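Side-chain contacts in phosphodiesterase (Trypanosoma brucei brucei, PDB 5H2Q), which belongs to the cyclic nucleotide phosphodiesterase family of the HD superfamily, with an all-helical domain that holds a zinc ion and a magnesium ion: residues Glu12-Ala15 with Val16-Glu20; Ala186-Thr189 with Leu190-Ser194. All blocks are in the same frame, centred on the assembly; numbering follows the deposited sequence.

Both contacts are local ones, and both lie at the surface of a fold that is helical without any strand. Contact 1 comes first along the chain and spans the end of helix 10-17 and the loop residues after it; contact 2 follows much later and lies wholly within helix 185-200, in its first half. Their centres are 30 Å apart and their nearest atoms about 17 Å, so they do not touch. Each contact orders side chains along its own helix, while other side chains of these helices pack on their neighbours: helix 10-17 rests on helices 43-58 and 68-80, whereas helix 185-200 packs on helix 115-127 within the family's sequence range.

Contact 1: residues Glu12-Ala15 with Val16-Glu20; sequences EREA and VLRIE
Glu-14 and Arg-18, one turn apart, face each other through their side chains without forming a salt bridge. The Glu-14 chain leaves with CG anti to its carbonyl carbon and folds at the next bond (chi2 -75°), while Arg-18 is bent at its own chi2 of 61°, which turns its guanidinium back along the helix. NH1 of Arg-18 thus comes to rest against the aliphatic part of Glu-14, 3.6 Å from CB. Glu-14 OE2 sits above one face of the guanidinium rather than at its rim, 4.0 Å from Arg-18 NH1, and the two flat groups are inclined by only 22°. No N-H points at the oxygen, so the attraction is probably a diffuse electrostatic one. Glu-14 OE2 also touches Leu-17 CD1 at 3.6 Å.

Behind these side chains, Arg-13 O accepts two backbone bonds. Leu-17 N approaches Arg-13 O almost straight, at 2.9 Å, whereas Val-16 N reaches the same Arg-13 O from above the carbonyl plane at 3.2 Å. The next bond, from Arg-18 N to Glu-14 O, is weak. Ile-19 then swings CD1 to within 3.3 Å of Ala-15 O, laying a methyl group against that carbonyl.

Val-16 is buried, with its side chain on Leu-72 and Leu-76 of helix 68-80, and Leu-17 bridges Leu-72 and Tyr-52 of helix 43-58. Glu-12, at the start of the segment, is paired by salt bridges with Arg-79 and Lys-80. Bonds from i+3 to i, Val-16 N to Arg-13 O and Ile-19 N to Val-16 O, mixed with i+4 to i bonds are characteristic of a helix C-terminus, here that of a short N-terminal helix packed against helices 43-58 and 68-80.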
# COMPACT_ATOMS: atom_id res chain seq x y z
N GLU A 12 -2.44 24.95 -4.94
CA GLU A 12 -2.48 23.49 -4.76
C GLU A 12 -2.44 23.10 -3.25
O GLU A 12 -3.26 22.27 -2.82
CB GLU A 12 -1.35 22.83 -5.56
CG GLU A 12 -1.39 21.32 -5.52
CD GLU A 12 -0.44 20.61 -6.47
OE1 GLU A 12 0.43 21.28 -7.09
OE2 GLU A 12 -0.56 19.37 -6.58
N ARG A 13 -1.55 23.71 -2.47
CA ARG A 13 -1.46 23.47 -1.02
C ARG A 13 -2.74 23.91 -0.30
O ARG A 13 -3.21 23.18 0.59
CB ARG A 13 -0.30 24.23 -0.36
CG ARG A 13 1.11 23.83 -0.74
CD ARG A 13 1.97 25.05 -0.47
NE ARG A 13 3.36 24.72 -0.15
CZ ARG A 13 4.37 24.83 -1.00
NH1 ARG A 13 4.16 25.22 -2.25
NH2 ARG A 13 5.61 24.53 -0.61
N GLU A 14 -3.27 25.11 -0.65
CA GLU A 14 -4.49 25.64 -0.00
C GLU A 14 -5.72 24.76 -0.23
O GLU A 14 -6.53 24.62 0.68
CB GLU A 14 -4.80 27.09 -0.44
CG GLU A 14 -3.67 28.10 -0.21
CD GLU A 14 -3.39 28.59 1.20
OE1 GLU A 14 -3.30 29.82 1.38
OE2 GLU A 14 -3.19 27.74 2.10
N ALA A 15 -5.85 24.16 -1.44
CA ALA A 15 -6.96 23.29 -1.79
C ALA A 15 -6.98 22.02 -0.91
O ALA A 15 -8.04 21.42 -0.73
CB ALA A 15 -6.89 22.92 -3.27
N VAL A 16 -5.82 21.64 -0.34
CA VAL A 16 -5.76 20.45 0.53
C VAL A 16 -5.85 20.82 2.00
O VAL A 16 -6.59 20.18 2.73
CB VAL A 16 -4.50 19.59 0.24
CG1 VAL A 16 -4.35 18.47 1.26
CG2 VAL A 16 -4.53 19.03 -1.18
N LEU A 17 -5.07 21.85 2.42
CA LEU A 17 -4.93 22.34 3.79
C LEU A 17 -6.27 22.64 4.43
O LEU A 17 -6.48 22.34 5.59
CB LEU A 17 -4.08 23.64 3.83
CG LEU A 17 -2.59 23.53 4.13
CD1 LEU A 17 -1.84 24.76 3.64
CD2 LEU A 17 -2.32 23.36 5.64
N ARG A 18 -7.17 23.22 3.63
CA ARG A 18 -8.50 23.66 4.04
C ARG A 18 -9.50 22.52 4.27
O ARG A 18 -10.60 22.83 4.75
CB ARG A 18 -9.02 24.68 3.00
CG ARG A 18 -8.96 26.15 3.49
CD ARG A 18 -7.57 26.66 3.83
NE ARG A 18 -7.56 28.11 4.03
CZ ARG A 18 -7.34 29.01 3.07
NH1 ARG A 18 -7.13 28.61 1.82
NH2 ARG A 18 -7.34 30.30 3.35
N ILE A 19 -9.14 21.23 4.04
CA ILE A 19 -10.11 20.14 4.23
C ILE A 19 -9.99 19.47 5.61
O ILE A 19 -8.93 18.97 5.98
CB ILE A 19 -10.02 19.12 3.06
CG1 ILE A 19 -10.23 19.80 1.68
CG2 ILE A 19 -10.98 17.91 3.26
CD1 ILE A 19 -9.85 18.93 0.51
N GLU A 20 -11.11 19.38 6.34
CA GLU A 20 -11.12 18.74 7.65
C GLU A 20 -12.20 17.67 7.75
O GLU A 20 -13.13 17.68 6.93
CB GLU A 20 -11.22 19.80 8.78
CG GLU A 20 -9.88 20.46 9.08
CD GLU A 20 -9.88 21.44 10.24
OE1 GLU A 20 -9.86 20.98 11.40
OE2 GLU A 20 -9.85 22.66 9.98

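Contact 2: residues Ala186-Thr189 with Leu190-Ser194; sequences AERT and LAFRS
Four backbone hydrogen bonds join Ala-186-Thr-189 to the turn that follows: Leu-190 N to Ala-186 O, Ala-191 N to Glu-187 O, Phe-192 N to Arg-188 O and Arg-193 N to Thr-189 O. The shortest, at Ala-186 O, measures 2.8 Å from Leu-190 N, and the straightest is that of Phe-192, whose N-H points at Arg-188 O with an angle of 169° at the hydrogen. At the polar end of Arg-188, NH1 forms a salt bridge with Asp-178, which probably helps hold the guanidinium in place.

Arg-188 and Phe-192 extend from the helix in the same direction, alongside each other. An extended chain from CG to NE carries the guanidinium out along the aromatic side chain until CE2 of Phe-192 lies over its centre, 3.6 Å from Arg-188 CZ. The planes are 65° apart, so the ring meets the guanidinium face with its rim rather than lying flat on it. CD2 of the Phe-192 ring lies 3.3 Å from Arg-188 O, which sits at the ring edge and in its plane.

This i to i+4 pairing of arginine and phenylalanine on one helix face belongs to helix 185-200 of the all-helical phosphodiesterase domain. The ring of Phe-192 also packs edge-to-face with Phe-180, in the loop before the helix. On another side of the helix, Arg-193 CB touches Thr-189 O at 3.3 Å. Ala-191 is buried, its CB 3.5 Å from Arg-188 O, and it presses on Val-120 of helix 115-127 and on Phe-180 and Leu-183; nearby, Leu-190 touches Glu-117.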
# COMPACT_ATOMS: atom_id res chain seq x y z
N ALA A 186 21.92 7.24 12.69
CA ALA A 186 21.32 5.91 12.58
C ALA A 186 19.83 5.96 12.28
O ALA A 186 19.33 5.09 11.57
CB ALA A 186 21.57 5.11 13.86
N GLU A 187 19.11 7.00 12.81
CA GLU A 187 17.66 7.17 12.61
C GLU A 187 17.33 7.46 11.17
O GLU A 187 16.46 6.81 10.59
CB GLU A 187 17.08 8.22 13.58
CG GLU A 187 16.96 7.64 14.98
CD GLU A 187 16.00 8.34 15.93
OE1 GLU A 187 15.67 9.52 15.69
OE2 GLU A 187 15.59 7.70 16.93
N ARG A 188 18.05 8.40 10.56
CA ARG A 188 17.85 8.73 9.16
C ARG A 188 18.15 7.51 8.27
O ARG A 188 17.38 7.20 7.35
CB ARG A 188 18.73 9.91 8.78
CG ARG A 188 18.34 10.49 7.45
CD ARG A 188 19.01 11.82 7.19
NE ARG A 188 19.11 12.03 5.75
CZ ARG A 188 18.16 12.55 4.98
NH1 ARG A 188 17.00 12.94 5.52
NH2 ARG A 188 18.35 12.69 3.68
N THR A 189 19.24 6.77 8.59
CA THR A 189 19.61 5.56 7.85
C THR A 189 18.54 4.51 7.99
O THR A 189 18.17 3.92 6.98
CB THR A 189 21.00 5.03 8.27
OG1 THR A 189 21.96 6.06 8.04
CG2 THR A 189 21.41 3.78 7.52
N LEU A 190 18.00 4.30 9.22
CA LEU A 190 16.91 3.34 9.45
C LEU A 190 15.71 3.74 8.59
O LEU A 190 15.09 2.87 7.99
CB LEU A 190 16.51 3.26 10.95
CG LEU A 190 15.32 2.29 11.28
CD1 LEU A 190 15.48 1.64 12.65
CD2 LEU A 190 13.97 3.00 11.18
N ALA A 191 15.35 5.03 8.57
CA ALA A 191 14.17 5.48 7.81
C ALA A 191 14.27 5.13 6.33
O ALA A 191 13.36 4.48 5.80
CB ALA A 191 13.92 6.96 8.02
N PHE A 192 15.40 5.47 5.67
CA PHE A 192 15.56 5.14 4.25
C PHE A 192 15.65 3.65 4.03
O PHE A 192 15.01 3.14 3.10
CB PHE A 192 16.79 5.85 3.66
CG PHE A 192 16.48 7.28 3.34
CD1 PHE A 192 15.99 7.65 2.09
CD2 PHE A 192 16.68 8.29 4.29
CE1 PHE A 192 15.66 8.97 1.81
CE2 PHE A 192 16.38 9.62 3.99
CZ PHE A 192 15.88 9.96 2.75
N ARG A 193 16.44 2.95 4.87
CA ARG A 193 16.62 1.50 4.70
C ARG A 193 15.30 0.74 4.86
O ARG A 193 14.97 -0.08 4.01
CB ARG A 193 17.69 0.94 5.65
CG ARG A 193 17.99 -0.56 5.41
CD ARG A 193 18.94 -1.24 6.39
NE ARG A 193 19.37 -0.38 7.50
CZ ARG A 193 18.80 -0.33 8.70
NH1 ARG A 193 17.73 -1.08 8.96
NH2 ARG A 193 19.27 0.48 9.63
N SER A 194 14.55 1.02 5.95
CA SER A 194 13.26 0.39 6.22
C SER A 194 12.25 0.68 5.14
O SER A 194 11.54 -0.25 4.74
CB SER A 194 12.72 0.82 7.59
OG SER A 194 13.51 0.22 8.60